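Uncharacterized DUF3829-like protein (Bacteroides thetaiotaomicron, PDB 3RH3) is of unknown function but is an all-helical DUF3829-like protein, probably a lipoprotein held at the bacterial cell envelope. Local coordinates at residues Ile164-Met167 / Arg168-Gly172; Gln149-Ser152 / Glu153-Asp157; Ser227-Lys230 / Ser231-Asp235. All blocks are in the same frame, centred on the assembly; numbering follows the deposited sequence. Where two conformers were deposited one is given.

Contact 1. Residues Ile164-Met167 / Arg168-Gly172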
ATOM      1  N   ILE A 164     -14.390  -9.746  10.268  1.00 38.97           N
ATOM      2  CA  ILE A 164     -13.004  -9.307  10.483  1.00 37.40           C
ATOM      3  C   ILE A 164     -12.155  -9.568   9.231  1.00 40.27           C
ATOM      4  O   ILE A 164     -11.440  -8.661   8.772  1.00 38.70           O
ATOM      5  CB  ILE A 164     -12.394  -9.965  11.754  1.00 40.32           C
ATOM      6  CG1 ILE A 164     -13.137  -9.453  13.019  1.00 40.22           C
ATOM      7  CG2 ILE A 164     -10.861  -9.696  11.851  1.00 39.55           C
ATOM      8  CD1 ILE A 164     -13.197 -10.398  14.172  1.00 41.54           C
HETATM    9  N   MSE A 165     -12.238 -10.789   8.682  1.00 37.05           N
HETATM   10  CA  MSE A 165     -11.524 -11.198   7.459  0.50 34.99           C
HETATM   11  C   MSE A 165     -11.875 -10.259   6.299  1.00 38.69           C
HETATM   12  O   MSE A 165     -10.994  -9.803   5.582  1.00 37.19           O
HETATM   13  CB  MSE A 165     -11.864 -12.658   7.065  0.50 37.29           C
HETATM   14  CG  MSE A 165     -11.359 -13.710   8.048  0.50 44.02           C
HETATM   15 SE   MSE A 165      -9.447 -13.637   8.367  0.38 49.39          SE
HETATM   16  CE  MSE A 165      -8.879 -14.351   6.663  0.50 44.95           C
ATOM     17  N   ALA A 166     -13.192  -9.955   6.130  1.00 36.30           N
ATOM     18  CA  ALA A 166     -13.654  -9.079   5.051  1.00 34.90           C
ATOM     19  C   ALA A 166     -13.048  -7.678   5.168  1.00 38.78           C
ATOM     20  O   ALA A 166     -12.533  -7.137   4.179  1.00 38.34           O
ATOM     21  CB  ALA A 166     -15.165  -8.992   5.048  1.00 35.95           C
HETATM   22  N   MSE A 167     -13.074  -7.104   6.374  1.00 34.77           N
HETATM   23  CA  MSE A 167     -12.539  -5.755   6.583  1.00 33.84           C
HETATM   24  C   MSE A 167     -11.051  -5.716   6.301  1.00 40.81           C
HETATM   25  O   MSE A 167     -10.608  -4.822   5.587  1.00 42.70           O
HETATM   26  CB  MSE A 167     -12.831  -5.246   7.993  1.00 35.05           C
HETATM   27  CG  MSE A 167     -14.262  -4.881   8.188  1.00 39.60           C
HETATM   28 SE   MSE A 167     -14.610  -4.016   9.898  0.75 43.72          SE
HETATM   29  CE  MSE A 167     -14.982  -5.609  10.955  1.00 42.51           C
ATOM     30  N   ARG A 168     -10.291  -6.686   6.835  1.00 38.20           N
ATOM     31  CA  ARG A 168      -8.862  -6.829   6.576  1.00 38.05           C
ATOM     32  C   ARG A 168      -8.569  -6.911   5.054  1.00 39.21           C
ATOM     33  O   ARG A 168      -7.699  -6.196   4.576  1.00 39.70           O
ATOM     34  CB  ARG A 168      -8.296  -8.066   7.282  1.00 39.69           C
ATOM     35  CG  ARG A 168      -8.145  -7.899   8.768  1.00 52.78           C
ATOM     36  CD  ARG A 168      -7.284  -9.007   9.371  1.00 64.73           C
ATOM     37  NE  ARG A 168      -5.852  -8.894   9.044  1.00 73.55           N
ATOM     38  CZ  ARG A 168      -5.005  -8.039   9.617  1.00 90.70           C
ATOM     39  NH1 ARG A 168      -5.436  -7.175  10.532  1.00 72.90           N
ATOM     40  NH2 ARG A 168      -3.724  -8.032   9.271  1.00 82.95           N
ATOM     41  N   LYS A 169      -9.301  -7.719   4.306  1.00 36.41           N
ATOM     42  CA  LYS A 169      -9.059  -7.845   2.854  1.00 36.63           C
ATOM     43  C   LYS A 169      -9.383  -6.540   2.096  1.00 41.51           C
ATOM     44  O   LYS A 169      -8.568  -6.109   1.277  1.00 43.36           O
ATOM     45  CB  LYS A 169      -9.811  -9.026   2.231  1.00 40.62           C
ATOM     46  CG  LYS A 169      -9.246  -9.374   0.848  1.00 46.20           C
ATOM     47  CD  LYS A 169      -9.731 -10.670   0.292  1.00 56.44           C
ATOM     48  CE  LYS A 169      -8.961 -10.994  -0.969  1.00 71.51           C
ATOM     49  NZ  LYS A 169      -9.171 -12.403  -1.402  1.00 87.61           N
HETATM   50  N   MSE A 170     -10.512  -5.875   2.427  1.00 35.65           N
HETATM   51  CA  MSE A 170     -10.926  -4.611   1.797  1.00 31.68           C
HETATM   52  C   MSE A 170      -9.939  -3.501   2.088  1.00 34.81           C
HETATM   53  O   MSE A 170      -9.600  -2.761   1.171  1.00 31.25           O
HETATM   54  CB  MSE A 170     -12.339  -4.219   2.211  1.00 32.34           C
HETATM   55  CG  MSE A 170     -13.378  -5.167   1.576  1.00 35.97           C
HETATM   56 SE   MSE A 170     -15.171  -4.580   1.894  0.75 38.55          SE
HETATM   57  CE  MSE A 170     -15.459  -5.429   3.570  1.00 38.04           C
ATOM     58  N   SER A 171      -9.385  -3.471   3.327  1.00 33.96           N
ATOM     59  CA  SER A 171      -8.379  -2.505   3.741  1.00 34.40           C
ATOM     60  C   SER A 171      -7.129  -2.662   2.903  1.00 38.40           C
ATOM     61  O   SER A 171      -6.533  -1.661   2.516  1.00 38.69           O
ATOM     62  CB  SER A 171      -8.058  -2.655   5.225  1.00 38.45           C
ATOM     63  OG  SER A 171      -9.110  -2.037   5.944  1.00 53.49           O
ATOM     64  N   GLY A 172      -6.742  -3.909   2.644  1.00 35.45           N
ATOM     65  CA  GLY A 172      -5.610  -4.238   1.788  1.00 34.88           C
ATOM     66  C   GLY A 172      -5.846  -3.772   0.361  1.00 37.14           C
ATOM     67  O   GLY A 172      -4.975  -3.146  -0.245  1.00 36.96           O
TER
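The terminal methyl CE of M170 folds back one helical turn over A166, ending 3.9 Å from A166 CB and 3.4 Å from A166 O. M170 is a selenomethionine whose chain runs straight through chi2 and then bends at chi3 (-87°), which turns CE back along the helix instead of outward. Alanine suits position 166 because its single methyl lets the long, unbranched neighbour lie close to the backbone. On another face of the helix I164 and R168 meet more loosely: the branch methyl I164 CG2 lies 4.4 Å from R168 CD, and R168 CG passes 3.4 Å from I164 O. The aliphatic part of R168 thus stays against the helix while its guanidinium reaches toward helix 115-154. Beneath these side chains run the i to i+4 backbone bonds. R168 N to I164 O is the straightest, at 174°, and S171 N reaches M167 O at 2.9 Å. The hydroxyl S171 OG lies 3.2 Å from the same M167 O, a weak bond that is not settled, because the one proton could also go to the carbonyls of L261 or S262. The selenomethionine M167 lies on F222 and F225 of helix 216-240, and M170 reaches both L226 of that helix and L203 and A206 of helix 189-207. This is the regular i to i+4 pattern of an alpha-helix packed among others in an all-helical bundle.

Contact 2. Residues Gln149-Ser152 / Glu153-Asp157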
ATOM      1  N   GLN A 149      -4.272 -16.413   5.361  1.00 45.79           N
ATOM      2  CA  GLN A 149      -4.247 -17.790   5.832  1.00 46.21           C
ATOM      3  C   GLN A 149      -3.917 -17.822   7.336  1.00 49.68           C
ATOM      4  O   GLN A 149      -4.549 -18.575   8.081  1.00 50.46           O
ATOM      5  CB  GLN A 149      -3.225 -18.608   5.019  1.00 47.93           C
ATOM      6  CG  GLN A 149      -3.184 -20.107   5.342  1.00 68.49           C
ATOM      7  CD  GLN A 149      -4.498 -20.820   5.087  1.00 91.53           C
ATOM      8  OE1 GLN A 149      -5.094 -20.713   4.007  1.00 89.38           O
ATOM      9  NE2 GLN A 149      -4.974 -21.565   6.079  1.00 79.84           N
ATOM     10  N   ALA A 150      -2.952 -16.995   7.777  1.00 43.78           N
ATOM     11  CA  ALA A 150      -2.571 -16.923   9.187  1.00 43.73           C
ATOM     12  C   ALA A 150      -3.723 -16.379  10.028  1.00 48.27           C
ATOM     13  O   ALA A 150      -4.004 -16.928  11.096  1.00 48.41           O
ATOM     14  CB  ALA A 150      -1.330 -16.061   9.363  1.00 43.78           C
ATOM     15  N   GLU A 151      -4.418 -15.328   9.532  1.00 45.13           N
ATOM     16  CA  GLU A 151      -5.558 -14.761  10.239  1.00 45.59           C
ATOM     17  C   GLU A 151      -6.696 -15.773  10.325  1.00 51.66           C
ATOM     18  O   GLU A 151      -7.270 -15.911  11.387  1.00 52.68           O
ATOM     19  CB  GLU A 151      -6.041 -13.438   9.622  1.00 45.99           C
ATOM     20  CG  GLU A 151      -5.295 -12.207  10.133  1.00 54.97           C
ATOM     21  CD  GLU A 151      -5.501 -11.769  11.581  1.00 82.24           C
ATOM     22  OE1 GLU A 151      -5.358 -12.605  12.506  1.00 63.65           O
ATOM     23  OE2 GLU A 151      -5.721 -10.555  11.794  1.00 83.61           O
ATOM     24  N   SER A 152      -6.967 -16.527   9.261  1.00 49.90           N
ATOM     25  CA  SER A 152      -8.026 -17.537   9.257  1.00 52.22           C
ATOM     26  C   SER A 152      -7.808 -18.599  10.351  1.00 59.02           C
ATOM     27  O   SER A 152      -8.780 -19.114  10.909  1.00 61.56           O
ATOM     28  CB  SER A 152      -8.126 -18.197   7.890  1.00 56.40           C
ATOM     29  OG  SER A 152      -9.036 -19.284   7.926  1.00 71.18           O
ATOM     30  N   GLU A 153      -6.534 -18.899  10.664  1.00 54.70           N
ATOM     31  CA  GLU A 153      -6.139 -19.873  11.680  1.00 55.18           C
ATOM     32  C   GLU A 153      -6.250 -19.296  13.085  1.00 57.31           C
ATOM     33  O   GLU A 153      -6.726 -19.987  13.992  1.00 57.62           O
ATOM     34  CB  GLU A 153      -4.705 -20.364  11.422  1.00 56.47           C
ATOM     35  CG  GLU A 153      -4.613 -21.349  10.270  1.00 68.75           C
ATOM     36  CD  GLU A 153      -3.234 -21.530   9.662  1.00 91.02           C
ATOM     37  OE1 GLU A 153      -2.244 -21.604  10.428  1.00 89.24           O
ATOM     38  OE2 GLU A 153      -3.151 -21.634   8.416  1.00 76.85           O
ATOM     39  N   LEU A 154      -5.793 -18.047  13.274  1.00 52.16           N
ATOM     40  CA  LEU A 154      -5.834 -17.388  14.574  1.00 53.27           C
ATOM     41  C   LEU A 154      -7.248 -16.955  14.955  1.00 57.08           C
ATOM     42  O   LEU A 154      -7.512 -16.781  16.138  1.00 58.45           O
ATOM     43  CB  LEU A 154      -4.876 -16.181  14.599  1.00 52.89           C
ATOM     44  CG  LEU A 154      -3.367 -16.548  14.577  1.00 58.12           C
ATOM     45  CD1 LEU A 154      -2.548 -15.465  13.926  1.00 57.65           C
ATOM     46  CD2 LEU A 154      -2.839 -16.883  15.960  1.00 60.15           C
ATOM     47  N   LEU A 155      -8.163 -16.818  13.973  1.00 52.76           N
ATOM     48  CA  LEU A 155      -9.549 -16.386  14.201  1.00 52.76           C
ATOM     49  C   LEU A 155     -10.563 -17.506  14.015  1.00 57.99           C
ATOM     50  O   LEU A 155     -11.764 -17.239  14.053  1.00 58.52           O
ATOM     51  CB  LEU A 155      -9.916 -15.226  13.259  1.00 51.53           C
ATOM     52  CG  LEU A 155      -9.042 -13.983  13.321  1.00 56.25           C
ATOM     53  CD1 LEU A 155      -9.295 -13.107  12.118  1.00 55.97           C
ATOM     54  CD2 LEU A 155      -9.262 -13.196  14.621  1.00 59.43           C
ATOM     55  N   ALA A 156     -10.095 -18.753  13.851  1.00 54.84           N
ATOM     56  CA  ALA A 156     -10.937 -19.934  13.626  1.00 56.13           C
ATOM     57  C   ALA A 156     -12.133 -20.040  14.604  1.00 61.86           C
ATOM     58  O   ALA A 156     -13.224 -20.415  14.174  1.00 62.63           O
ATOM     59  CB  ALA A 156     -10.093 -21.198  13.710  1.00 57.47           C
ATOM     60  N   ASP A 157     -11.939 -19.671  15.884  1.00 59.39           N
ATOM     61  CA  ASP A 157     -12.965 -19.755  16.934  1.00 61.39           C
ATOM     62  C   ASP A 157     -13.624 -18.397  17.234  1.00 63.73           C
ATOM     63  O   ASP A 157     -14.342 -18.267  18.232  1.00 64.94           O
ATOM     64  CB  ASP A 157     -12.350 -20.343  18.229  1.00 65.37           C
ATOM     65  CG  ASP A 157     -11.601 -21.652  18.022  1.00 83.55           C
ATOM     66  OD1 ASP A 157     -12.204 -22.608  17.469  1.00 85.79           O
ATOM     67  OD2 ASP A 157     -10.404 -21.715  18.396  1.00 91.78           O
TER
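One side-chain hydrogen bond spans the turn: Q149 NE2 donates to E153 OE2 at 3.0 Å, nearly straight at 168°. The carboxylate oxygen lies in the amide plane of Q149 and receives the N-H on its anti lone pair, while the amide and carboxylate planes are turned 45° to each other. Q149 can deliver its nitrogen because its chain bends at chi2 (61°), swinging the amide along the helix toward E153. An alanine in place of E153 would probably leave the Q149 amide without this acceptor and freer to turn. Backbone bonds follow the helix toward its end. L154 N to A150 O is regular at 3.0 Å, whereas E153 N is held less squarely, by Q149 O and weakly by A150 O. L155 N still bonds to E151 O at 2.9 Å, yet L155 is the first residue to leave helical geometry, marking the C-terminal end of helix 115-154, where the chain turns toward helix 161-181. In van der Waals contact, L155 lays CG 3.3 Å from E151 O, and its CD1 lies 4.1 Å from E151 CB. Leucine fits here because it also covers K161 and I164 of helix 161-181, while the small A150 packs on A15 and I19 of helix 10-32.

Contact 3. Residues Ser227-Lys230 / Ser231-Asp235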
ATOM      1  N   SER A 227     -19.864   1.398   4.593  1.00 37.45           N
ATOM      2  CA  SER A 227     -20.256   2.738   4.159  1.00 37.15           C
ATOM      3  C   SER A 227     -19.009   3.588   3.782  1.00 39.09           C
ATOM      4  O   SER A 227     -19.042   4.285   2.773  1.00 37.81           O
ATOM      5  CB  SER A 227     -21.076   3.417   5.258  1.00 42.46           C
ATOM      6  OG  SER A 227     -21.151   4.823   5.080  1.00 58.27           O
ATOM      7  N   THR A 228     -17.922   3.495   4.577  1.00 36.37           N
ATOM      8  CA  THR A 228     -16.634   4.189   4.354  1.00 36.31           C
ATOM      9  C   THR A 228     -15.954   3.656   3.101  1.00 39.44           C
ATOM     10  O   THR A 228     -15.276   4.412   2.410  1.00 39.31           O
ATOM     11  CB  THR A 228     -15.717   4.005   5.585  1.00 43.99           C
ATOM     12  OG1 THR A 228     -16.450   4.359   6.757  1.00 47.52           O
ATOM     13  CG2 THR A 228     -14.435   4.838   5.508  1.00 36.25           C
ATOM     14  N   VAL A 229     -16.103   2.362   2.813  1.00 35.32           N
ATOM     15  CA  VAL A 229     -15.526   1.781   1.598  1.00 34.72           C
ATOM     16  C   VAL A 229     -16.242   2.401   0.370  1.00 41.48           C
ATOM     17  O   VAL A 229     -15.566   2.869  -0.558  1.00 41.85           O
ATOM     18  CB  VAL A 229     -15.580   0.237   1.594  1.00 37.39           C
ATOM     19  CG1 VAL A 229     -15.299  -0.320   0.197  1.00 37.25           C
ATOM     20  CG2 VAL A 229     -14.601  -0.349   2.607  1.00 36.50           C
ATOM     21  N   LYS A 230     -17.596   2.449   0.388  1.00 38.52           N
ATOM     22  CA  LYS A 230     -18.378   3.043  -0.724  1.00 37.65           C
ATOM     23  C   LYS A 230     -18.003   4.514  -0.900  1.00 38.78           C
ATOM     24  O   LYS A 230     -17.868   4.954  -2.020  1.00 36.51           O
ATOM     25  CB  LYS A 230     -19.895   2.913  -0.518  1.00 40.32           C
ATOM     26  CG  LYS A 230     -20.395   1.489  -0.361  1.00 56.32           C
ATOM     27  CD  LYS A 230     -21.771   1.415   0.308  1.00 69.31           C
ATOM     28  CE  LYS A 230     -21.946   0.097   1.022  1.00 79.60           C
ATOM     29  NZ  LYS A 230     -23.096   0.102   1.960  1.00 91.36           N
ATOM     30  N   SER A 231     -17.768   5.255   0.204  1.00 36.80           N
ATOM     31  CA  SER A 231     -17.368   6.669   0.139  1.00 35.92           C
ATOM     32  C   SER A 231     -16.016   6.795  -0.493  1.00 37.51           C
ATOM     33  O   SER A 231     -15.806   7.673  -1.317  1.00 38.28           O
ATOM     34  CB  SER A 231     -17.349   7.295   1.528  1.00 36.72           C
ATOM     35  OG  SER A 231     -18.692   7.550   1.870  1.00 39.27           O
ATOM     36  N   PHE A 232     -15.099   5.901  -0.115  1.00 32.92           N
ATOM     37  CA  PHE A 232     -13.743   5.859  -0.661  1.00 31.25           C
ATOM     38  C   PHE A 232     -13.822   5.629  -2.151  1.00 33.76           C
ATOM     39  O   PHE A 232     -13.156   6.304  -2.933  1.00 34.81           O
ATOM     40  CB  PHE A 232     -12.860   4.777   0.026  1.00 31.81           C
ATOM     41  CG  PHE A 232     -11.596   4.548  -0.756  1.00 32.91           C
ATOM     42  CD1 PHE A 232     -10.550   5.466  -0.701  1.00 35.76           C
ATOM     43  CD2 PHE A 232     -11.504   3.493  -1.666  1.00 34.69           C
ATOM     44  CE1 PHE A 232      -9.405   5.294  -1.495  1.00 36.63           C
ATOM     45  CE2 PHE A 232     -10.362   3.334  -2.469  1.00 36.62           C
ATOM     46  CZ  PHE A 232      -9.326   4.241  -2.381  1.00 34.26           C
HETATM   47  N   MSE A 233     -14.627   4.672  -2.534  1.00 29.26           N
HETATM   48  CA  MSE A 233     -14.834   4.297  -3.931  1.00 30.00           C
HETATM   49  C   MSE A 233     -15.400   5.450  -4.794  1.00 34.78           C
HETATM   50  O   MSE A 233     -14.963   5.612  -5.936  1.00 33.26           O
HETATM   51  CB  MSE A 233     -15.746   3.063  -4.015  1.00 30.83           C
HETATM   52  CG  MSE A 233     -14.974   1.791  -3.675  1.00 34.01           C
HETATM   53 SE   MSE A 233     -16.073   0.206  -3.767  0.75 38.52          SE
HETATM   54  CE  MSE A 233     -15.760  -0.285  -5.493  1.00 35.03           C
ATOM     55  N   ASN A 234     -16.312   6.266  -4.227  1.00 33.42           N
ATOM     56  CA  ASN A 234     -16.870   7.422  -4.911  1.00 34.45           C
ATOM     57  C   ASN A 234     -15.794   8.491  -5.094  1.00 39.47           C
ATOM     58  O   ASN A 234     -15.682   9.077  -6.178  1.00 38.91           O
ATOM     59  CB  ASN A 234     -18.077   7.989  -4.132  1.00 35.38           C
ATOM     60  CG  ASN A 234     -19.290   7.081  -4.165  1.00 54.29           C
ATOM     61  OD1 ASN A 234     -19.498   6.295  -5.088  1.00 46.87           O
ATOM     62  ND2 ASN A 234     -20.131   7.182  -3.162  1.00 46.53           N
ATOM     63  N   ASP A 235     -14.993   8.716  -4.039  1.00 35.50           N
ATOM     64  CA  ASP A 235     -13.910   9.698  -4.047  1.00 34.95           C
ATOM     65  C   ASP A 235     -12.799   9.252  -5.017  1.00 37.91           C
ATOM     66  O   ASP A 235     -12.305  10.073  -5.783  1.00 39.79           O
ATOM     67  CB  ASP A 235     -13.349   9.900  -2.627  1.00 34.87           C
ATOM     68  CG  ASP A 235     -14.299  10.526  -1.611  1.00 43.94           C
ATOM     69  OD1 ASP A 235     -15.493  10.770  -1.963  1.00 47.67           O
ATOM     70  OD2 ASP A 235     -13.850  10.807  -0.474  1.00 43.15           O
TER
HETATM   71  O   HOH W   1     -20.943   5.702   1.401  1.00 54.24           O
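Two torsions set V229 and M233 next to each other. V229 holds CG1 anti to its nitrogen (chi1 166°), and M233, a selenomethionine, keeps CG beside its own nitrogen and runs straight through chi2 to its terminal methyl's selenium neighbour, SE. The two side chains therefore lie side by side and point the same way, with V229 CG1 4.1 Å from M233 SE. M233 CG also rests 3.4 Å from V229 O, the carbonyl that receives M233 N at 2.8 Å. A branched valine presents a compact methyl here, and the long neighbour lies along it. F232 departs on another side: its CB lies 3.4 Å from V229 O, and that oxygen sits near the ring plane, at the ring edge. The solvent-facing side is polar. S227 O accepts S231 N at 3.0 Å and also a hydrogen from a water at 2.7 Å; the same water is hydrogen-bonded to S231 OG. A small hydroxyl suits position 231, since it stays near the backbone and shares the water with the carbonyl one turn earlier. N234 N bonds to K230 O, and the carboxamide carbon N234 CG lies 3.3 Å from that oxygen, in contact without a side-chain hydrogen bond to it. T228 turns its hydroxyl to the carbonyl of S224, a turn earlier in the helix. Helix 216-240 is fitted into its bundle on several sides: V229 and M233 pack on L199 of helix 189-207, F232 presses on V174, I177 and M178 of helix 161-181 and meets Y257 of helix 247-257 edge-to-face, and D235 bonds to the hydroxyl of that tyrosine.

Contacts 1 and 2 sit on successive helices, 161-181 and 115-154, with centres about 13 Å apart, and touch directly, although they belong to different sequence families. R168 NE lies 3.2 Å from E151 OE2, a long, weak ion pair, and I164 CG2 packs 3.8 Å from L155 CD1; M165, in the conformer given, also comes near E151 and L155. Contact 3 belongs to the same sequence family region as contact 1; their centres are about 14 Å apart and their nearest atoms about 4 Å, without touching. It is remote from contact 2, with centres about 27 Å apart. Contact 1 thus lies between the other two, facing the end of helix 115-154 and helix 216-240.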